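Local coordinates for protein 3-oxo-tetronate kinase (Salmonella typhimurium, PDB 3DQQ) that probably catalyses the ATP-dependent phosphorylation of 3-oxo-tetronate to 3-oxo-tetronate 4-phosphate, as a member of the four-carbon acid sugar kinase family, at residues A102-L107 against A217-G222; T112-A117 against Y194-L199. All coordinates share one frame; numbering follows the deposited sequence.

Interaction 1 of 2, residues A102-L107 against A217-G222; sequences ALMVAL and APLVTG
Leu219 lays its isobutyl group across Leu103 and Met104 of helix 96-106 and Leu107 just after its end, meeting each at about a right angle. This is helix-on-sheet packing in the alpha/beta sugar-binding domain: the last turns of the helix rest on strand 219-222, which runs parallel between strands 112-115 and 79-83. A chi1 of 173° carries CG of Leu219 opposite the backbone N, which directs its branch point at the helix and its two methyls to different partners. CD2 lies 3.7 Å from Met104 CG and also near Leu103 CB, so it rests against two consecutive helix residues, while CD1 meets Leu103 CD1 at 4.0 Å. Leu107, one helical turn beyond Leu103, reaches the root of the same side chain.

Leu103 and Leu107 both leave the backbone toward the strand. Met104 instead flanks the contact, and its CG does the touching. Met104 also packs on Thr112 of strand 112-115, and Leu103 on Phe82 of strand 79-83, which extends the apolar layer over the two neighbouring strands. Leu107 is the first residue to leave helical geometry, yet its N still bonds Leu103 O at 2.9 Å. Beside it the carbonyl of Ala106, at the helix end, accepts Lys73 NZ. At the outer margin Pro218 is exposed to solvent, and Leu107 CD1 passes 4.2 Å from Pro218 O before settling 3.8 Å from Leu219 CB.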
ATOM      1  N   ALA A 102      34.918  -7.610  -3.068  1.00 29.52           N
ATOM      2  CA  ALA A 102      35.696  -6.495  -3.583  1.00 28.70           C
ATOM      3  C   ALA A 102      36.449  -5.860  -2.422  1.00 28.73           C
ATOM      4  O   ALA A 102      37.637  -5.571  -2.541  1.00 29.49           O
ATOM      5  CB  ALA A 102      34.841  -5.503  -4.282  1.00 26.52           C
ATOM      6  N   LEU A 103      35.777  -5.658  -1.293  1.00 28.57           N
ATOM      7  CA  LEU A 103      36.407  -5.000  -0.146  1.00 28.23           C
ATOM      8  C   LEU A 103      37.553  -5.880   0.327  1.00 27.69           C
ATOM      9  O   LEU A 103      38.627  -5.376   0.655  1.00 28.44           O
ATOM     10  CB  LEU A 103      35.397  -4.739   1.004  1.00 28.47           C
ATOM     11  CG  LEU A 103      34.196  -3.774   0.762  1.00 28.93           C
ATOM     12  CD1 LEU A 103      33.138  -3.808   1.902  1.00 24.52           C
ATOM     13  CD2 LEU A 103      34.664  -2.350   0.549  1.00 27.44           C
ATOM     14  N   MET A 104      37.353  -7.185   0.338  1.00 26.73           N
ATOM     15  CA  MET A 104      38.398  -8.078   0.803  1.00 26.58           C
ATOM     16  C   MET A 104      39.620  -7.913  -0.063  1.00 26.72           C
ATOM     17  O   MET A 104      40.746  -7.811   0.429  1.00 26.94           O
ATOM     18  CB  MET A 104      37.924  -9.541   0.820  1.00 27.22           C
ATOM     19  CG  MET A 104      36.763  -9.864   1.823  1.00 25.90           C
ATOM     20  SD  MET A 104      36.210 -11.607   1.652  1.00 24.92           S
ATOM     21  CE  MET A 104      37.706 -12.296   2.393  1.00 22.36           C
ATOM     22  N   VAL A 105      39.424  -7.840  -1.368  1.00 27.10           N
ATOM     23  CA  VAL A 105      40.574  -7.698  -2.251  1.00 26.91           C
ATOM     24  C   VAL A 105      41.239  -6.342  -2.034  1.00 27.73           C
ATOM     25  O   VAL A 105      42.432  -6.284  -1.975  1.00 29.73           O
ATOM     26  CB  VAL A 105      40.210  -7.865  -3.747  1.00 27.07           C
ATOM     27  CG1 VAL A 105      41.354  -7.321  -4.629  1.00 25.24           C
ATOM     28  CG2 VAL A 105      39.880  -9.293  -4.076  1.00 23.83           C
ATOM     29  N   ALA A 106      40.488  -5.246  -1.938  1.00 28.07           N
ATOM     30  CA  ALA A 106      41.086  -3.915  -1.689  1.00 27.91           C
ATOM     31  C   ALA A 106      41.816  -3.862  -0.351  1.00 29.20           C
ATOM     32  O   ALA A 106      42.767  -3.134  -0.232  1.00 29.95           O
ATOM     33  CB  ALA A 106      40.091  -2.851  -1.752  1.00 24.94           C
ATOM     34  N   LEU A 107      41.398  -4.638   0.650  1.00 30.86           N
ATOM     35  CA  LEU A 107      42.035  -4.605   1.963  1.00 31.60           C
ATOM     36  C   LEU A 107      43.078  -5.716   2.107  1.00 33.07           C
ATOM     37  O   LEU A 107      43.633  -5.979   3.181  1.00 33.29           O
ATOM     38  CB  LEU A 107      40.971  -4.736   3.034  1.00 31.57           C
ATOM     39  CG  LEU A 107      40.157  -3.461   3.308  1.00 31.05           C
ATOM     40  CD1 LEU A 107      38.899  -3.842   4.094  1.00 30.02           C
ATOM     41  CD2 LEU A 107      40.938  -2.443   4.057  1.00 24.96           C
ATOM     42  N   ALA A 217      39.599  -7.155  13.636  1.00 30.88           N
ATOM     43  CA  ALA A 217      39.456  -7.617  12.268  1.00 31.16           C
ATOM     44  C   ALA A 217      39.532  -6.372  11.338  1.00 31.66           C
ATOM     45  O   ALA A 217      38.978  -5.301  11.642  1.00 32.92           O
ATOM     46  CB  ALA A 217      38.151  -8.392  12.098  1.00 29.72           C
ATOM     47  N   PRO A 218      40.246  -6.479  10.220  1.00 31.18           N
ATOM     48  CA  PRO A 218      40.299  -5.375   9.261  1.00 30.45           C
ATOM     49  C   PRO A 218      38.994  -5.099   8.566  1.00 30.14           C
ATOM     50  O   PRO A 218      38.703  -3.950   8.265  1.00 30.47           O
ATOM     51  CB  PRO A 218      41.301  -5.837   8.228  1.00 29.85           C
ATOM     52  CG  PRO A 218      41.963  -6.976   8.779  1.00 31.12           C
ATOM     53  CD  PRO A 218      41.065  -7.606   9.788  1.00 31.44           C
ATOM     54  N   LEU A 219      38.228  -6.152   8.324  1.00 30.58           N
ATOM     55  CA  LEU A 219      36.928  -6.059   7.744  1.00 30.63           C
ATOM     56  C   LEU A 219      35.979  -7.030   8.428  1.00 31.94           C
ATOM     57  O   LEU A 219      36.293  -8.149   8.747  1.00 32.72           O
ATOM     58  CB  LEU A 219      36.976  -6.334   6.238  1.00 30.50           C
ATOM     59  CG  LEU A 219      35.618  -6.434   5.487  1.00 29.95           C
ATOM     60  CD1 LEU A 219      34.976  -5.093   5.213  1.00 26.71           C
ATOM     61  CD2 LEU A 219      35.838  -7.170   4.236  1.00 29.72           C
ATOM     62  N   VAL A 220      34.745  -6.595   8.519  1.00 33.39           N
ATOM     63  CA  VAL A 220      33.726  -7.271   9.246  1.00 33.49           C
ATOM     64  C   VAL A 220      32.427  -6.870   8.509  1.00 34.06           C
ATOM     65  O   VAL A 220      32.352  -5.805   7.910  1.00 34.98           O
ATOM     66  CB  VAL A 220      33.848  -6.747  10.678  1.00 33.16           C
ATOM     67  CG1 VAL A 220      32.589  -6.200  11.163  1.00 34.38           C
ATOM     68  CG2 VAL A 220      34.405  -7.790  11.587  1.00 31.58           C
ATOM     69  N   THR A 221      31.422  -7.732   8.501  1.00 34.57           N
ATOM     70  CA  THR A 221      30.202  -7.489   7.729  1.00 34.37           C
ATOM     71  C   THR A 221      29.029  -7.999   8.531  1.00 34.11           C
ATOM     72  O   THR A 221      29.179  -8.899   9.316  1.00 33.50           O
ATOM     73  CB  THR A 221      30.216  -8.201   6.332  1.00 34.62           C
ATOM     74  OG1 THR A 221      29.799  -9.570   6.473  1.00 36.03           O
ATOM     75  CG2 THR A 221      31.621  -8.152   5.663  1.00 33.06           C
ATOM     76  N   GLY A 222      27.856  -7.421   8.315  1.00 34.70           N
ATOM     77  CA  GLY A 222      26.713  -7.715   9.137  1.00 34.83           C
ATOM     78  C   GLY A 222      25.701  -6.608   9.164  1.00 35.31           C
ATOM     79  O   GLY A 222      25.820  -5.637   8.443  1.00 35.62           O
TER

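Interaction 2 of 2, residues T112-A117 against Y194-L199; sequences TVISPA and YRYAVL
Ala197 O takes the N-H of Ile114 at 2.8 Å and a second, weaker CA-H...O contact from Val113 CA at 3.3 Å. Thr112 O is held likewise by Ala197 N, at 3.0 Å, and by Tyr196 CA; Leu199 N bonds Ile114 O, also at 3.0 Å. Thr112 N, bonded to Arg195 O, completes four main-chain bonds.

The pattern is that of adjacent parallel strands in the sheet of the alpha/beta sugar-binding domain; the axes of these two short strand segments diverge by 30°. One face carries Thr112, Ile114, Tyr196 and Val198. There Ile114 CD1 reaches Tyr196 CB at 3.8 Å, and helix 155-160 covers the pair through Met159. Arg195 CB sits over the centre of the Tyr196 ring, and Tyr196 OH lies at the guanidinium edge; Asp101 binds both that hydroxyl and Arg195 NH2. On the Val113 and Ala197 face, Leu199 CD2 rests 3.8 Å from Val113 CB, with Leu214 of helix 204-214 against both Val113 and Leu199.

Past the last direct bond, a water continues the join, donating to Leu199 O and to Ser115 OG and accepting from Ala117 N at 2.9 Å. Ser115 OG also bonds Gln210 OE1.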
ATOM      1  N   THR A 112      36.604 -13.216   6.184  1.00 34.92           N
ATOM      2  CA  THR A 112      35.756 -12.209   6.854  1.00 35.43           C
ATOM      3  C   THR A 112      34.561 -12.831   7.462  1.00 34.42           C
ATOM      4  O   THR A 112      34.209 -13.927   7.113  1.00 35.09           O
ATOM      5  CB  THR A 112      35.247 -11.182   5.858  1.00 36.15           C
ATOM      6  OG1 THR A 112      36.382 -10.766   5.107  1.00 43.09           O
ATOM      7  CG2 THR A 112      34.630  -9.936   6.525  1.00 35.53           C
ATOM      8  N   VAL A 113      33.907 -12.120   8.361  1.00 33.88           N
ATOM      9  CA  VAL A 113      32.736 -12.661   8.995  1.00 33.36           C
ATOM     10  C   VAL A 113      31.507 -12.039   8.440  1.00 33.20           C
ATOM     11  O   VAL A 113      31.567 -10.959   7.848  1.00 32.18           O
ATOM     12  CB  VAL A 113      32.763 -12.454  10.500  1.00 34.05           C
ATOM     13  CG1 VAL A 113      34.072 -13.053  11.099  1.00 31.40           C
ATOM     14  CG2 VAL A 113      32.539 -10.973  10.832  1.00 32.64           C
ATOM     15  N   ILE A 114      30.402 -12.759   8.620  1.00 33.29           N
ATOM     16  CA  ILE A 114      29.073 -12.331   8.207  1.00 34.21           C
ATOM     17  C   ILE A 114      28.207 -12.452   9.430  1.00 35.38           C
ATOM     18  O   ILE A 114      28.026 -13.564   9.900  1.00 36.20           O
ATOM     19  CB  ILE A 114      28.504 -13.268   7.116  1.00 34.32           C
ATOM     20  CG1 ILE A 114      29.272 -13.082   5.818  1.00 34.03           C
ATOM     21  CG2 ILE A 114      27.014 -13.012   6.849  1.00 32.98           C
ATOM     22  CD1 ILE A 114      29.058 -14.173   4.827  1.00 33.26           C
ATOM     23  N   SER A 115      27.683 -11.335   9.959  1.00 36.17           N
ATOM     24  CA  SER A 115      26.882 -11.352  11.187  1.00 36.11           C
ATOM     25  C   SER A 115      25.613 -10.503  11.118  1.00 37.00           C
ATOM     26  O   SER A 115      25.576  -9.383  11.608  1.00 37.21           O
ATOM     27  CB  SER A 115      27.733 -10.871  12.338  1.00 35.81           C
ATOM     28  OG  SER A 115      27.111 -11.171  13.579  1.00 35.10           O
ATOM     29  N   PRO A 116      24.547 -11.039  10.531  1.00 38.42           N
ATOM     30  CA  PRO A 116      23.291 -10.284  10.375  1.00 39.02           C
ATOM     31  C   PRO A 116      22.439 -10.093  11.629  1.00 39.98           C
ATOM     32  O   PRO A 116      21.662  -9.151  11.693  1.00 40.48           O
ATOM     33  CB  PRO A 116      22.498 -11.113   9.395  1.00 38.12           C
ATOM     34  CG  PRO A 116      23.405 -12.143   8.920  1.00 39.14           C
ATOM     35  CD  PRO A 116      24.440 -12.368   9.939  1.00 38.54           C
ATOM     36  N   ALA A 117      22.577 -10.956  12.615  1.00 40.63           N
ATOM     37  CA  ALA A 117      21.626 -10.952  13.715  1.00 41.45           C
ATOM     38  C   ALA A 117      21.443  -9.593  14.348  1.00 42.05           C
ATOM     39  O   ALA A 117      22.382  -8.848  14.498  1.00 42.56           O
ATOM     40  CB  ALA A 117      22.053 -11.934  14.790  1.00 41.52           C
ATOM     41  N   TYR A 194      37.866 -21.664   3.925  1.00 40.24           N
ATOM     42  CA  TYR A 194      36.690 -20.788   3.797  1.00 39.18           C
ATOM     43  C   TYR A 194      37.123 -19.321   3.644  1.00 37.81           C
ATOM     44  O   TYR A 194      38.052 -18.917   4.302  1.00 37.23           O
ATOM     45  CB  TYR A 194      35.820 -20.936   5.016  1.00 39.39           C
ATOM     46  CG  TYR A 194      35.199 -22.269   5.124  1.00 39.57           C
ATOM     47  CD1 TYR A 194      33.968 -22.501   4.554  1.00 41.50           C
ATOM     48  CD2 TYR A 194      35.821 -23.311   5.801  1.00 40.88           C
ATOM     49  CE1 TYR A 194      33.371 -23.714   4.646  1.00 39.09           C
ATOM     50  CE2 TYR A 194      35.229 -24.536   5.892  1.00 38.52           C
ATOM     51  CZ  TYR A 194      34.010 -24.716   5.300  1.00 38.61           C
ATOM     52  OH  TYR A 194      33.358 -25.894   5.351  1.00 40.73           O
ATOM     53  N   ARG A 195      36.491 -18.568   2.739  1.00 36.88           N
ATOM     54  CA  ARG A 195      36.626 -17.100   2.690  1.00 36.51           C
ATOM     55  C   ARG A 195      35.816 -16.375   3.742  1.00 35.32           C
ATOM     56  O   ARG A 195      36.116 -15.223   4.019  1.00 35.34           O
ATOM     57  CB  ARG A 195      35.970 -16.505   1.457  1.00 37.29           C
ATOM     58  CG  ARG A 195      36.628 -16.563   0.188  1.00 39.34           C
ATOM     59  CD  ARG A 195      37.375 -15.345  -0.090  1.00 40.89           C
ATOM     60  NE  ARG A 195      36.851 -14.340  -0.999  1.00 37.33           N
ATOM     61  CZ  ARG A 195      37.677 -13.341  -1.352  1.00 42.47           C
ATOM     62  NH1 ARG A 195      38.925 -13.342  -0.912  1.00 42.27           N
ATOM     63  NH2 ARG A 195      37.327 -12.332  -2.125  1.00 45.84           N
ATOM     64  N   TYR A 196      34.676 -16.943   4.135  1.00 33.31           N
ATOM     65  CA  TYR A 196      33.769 -16.248   5.025  1.00 33.24           C
ATOM     66  C   TYR A 196      33.234 -17.184   6.091  1.00 32.59           C
ATOM     67  O   TYR A 196      33.247 -18.417   5.927  1.00 31.20           O
ATOM     68  CB  TYR A 196      32.573 -15.643   4.285  1.00 32.92           C
ATOM     69  CG  TYR A 196      32.732 -15.440   2.804  1.00 33.30           C
ATOM     70  CD1 TYR A 196      33.250 -14.270   2.292  1.00 30.28           C
ATOM     71  CD2 TYR A 196      32.330 -16.429   1.897  1.00 33.60           C
ATOM     72  CE1 TYR A 196      33.380 -14.091   0.917  1.00 32.14           C
ATOM     73  CE2 TYR A 196      32.476 -16.254   0.502  1.00 32.57           C
ATOM     74  CZ  TYR A 196      33.009 -15.088   0.018  1.00 31.85           C
ATOM     75  OH  TYR A 196      33.144 -14.918  -1.353  1.00 31.86           O
ATOM     76  N   ALA A 197      32.738 -16.589   7.171  1.00 32.11           N
ATOM     77  CA  ALA A 197      32.186 -17.354   8.287  1.00 32.58           C
ATOM     78  C   ALA A 197      30.955 -16.645   8.753  1.00 32.52           C
ATOM     79  O   ALA A 197      31.032 -15.468   9.067  1.00 33.07           O
ATOM     80  CB  ALA A 197      33.199 -17.450   9.426  1.00 31.19           C
ATOM     81  N   VAL A 198      29.823 -17.340   8.777  1.00 33.28           N
ATOM     82  CA  VAL A 198      28.611 -16.822   9.374  1.00 33.67           C
ATOM     83  C   VAL A 198      28.702 -17.057  10.861  1.00 34.96           C
ATOM     84  O   VAL A 198      29.174 -18.108  11.326  1.00 35.25           O
ATOM     85  CB  VAL A 198      27.349 -17.517   8.835  1.00 33.89           C
ATOM     86  CG1 VAL A 198      26.064 -17.010   9.573  1.00 32.21           C
ATOM     87  CG2 VAL A 198      27.204 -17.260   7.355  1.00 33.33           C
ATOM     88  N   LEU A 199      28.254 -16.071  11.619  1.00 35.92           N
ATOM     89  CA  LEU A 199      28.329 -16.104  13.091  1.00 36.34           C
ATOM     90  C   LEU A 199      26.929 -16.137  13.715  1.00 36.68           C
ATOM     91  O   LEU A 199      26.079 -15.295  13.401  1.00 36.20           O
ATOM     92  CB  LEU A 199      29.058 -14.851  13.568  1.00 36.35           C
ATOM     93  CG  LEU A 199      30.577 -14.870  13.700  1.00 36.76           C
ATOM     94  CD1 LEU A 199      31.174 -15.659  12.581  1.00 33.86           C
ATOM     95  CD2 LEU A 199      31.098 -13.407  13.791  1.00 36.13           C
TER
HETATM   96  O   HOH W   1      24.781 -12.739  13.405  1.00 31.28           O

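Overall arrangement
Both contacts are largely buried and share one part of the sugar-binding domain, their centres about 11 Å apart, with interaction 2 nested in the loop that interaction 1 closes. Helix 96-106 leads along the chain into strand 112-115, which lies between strands 219-222 and 196-199. Interaction 1 joins helix to sheet by apolar side chains and runs out to solvent at Pro218, whereas interaction 2 joins strand to strand mainly through main-chain hydrogen bonds, with apolar side chains on both faces. They meet at Thr221, whose OG1 probably bonds Val113 O at 2.6 Å and whose O probably accepts Ser115 N. Helix 96-106 also reaches interaction 2 through Asp101.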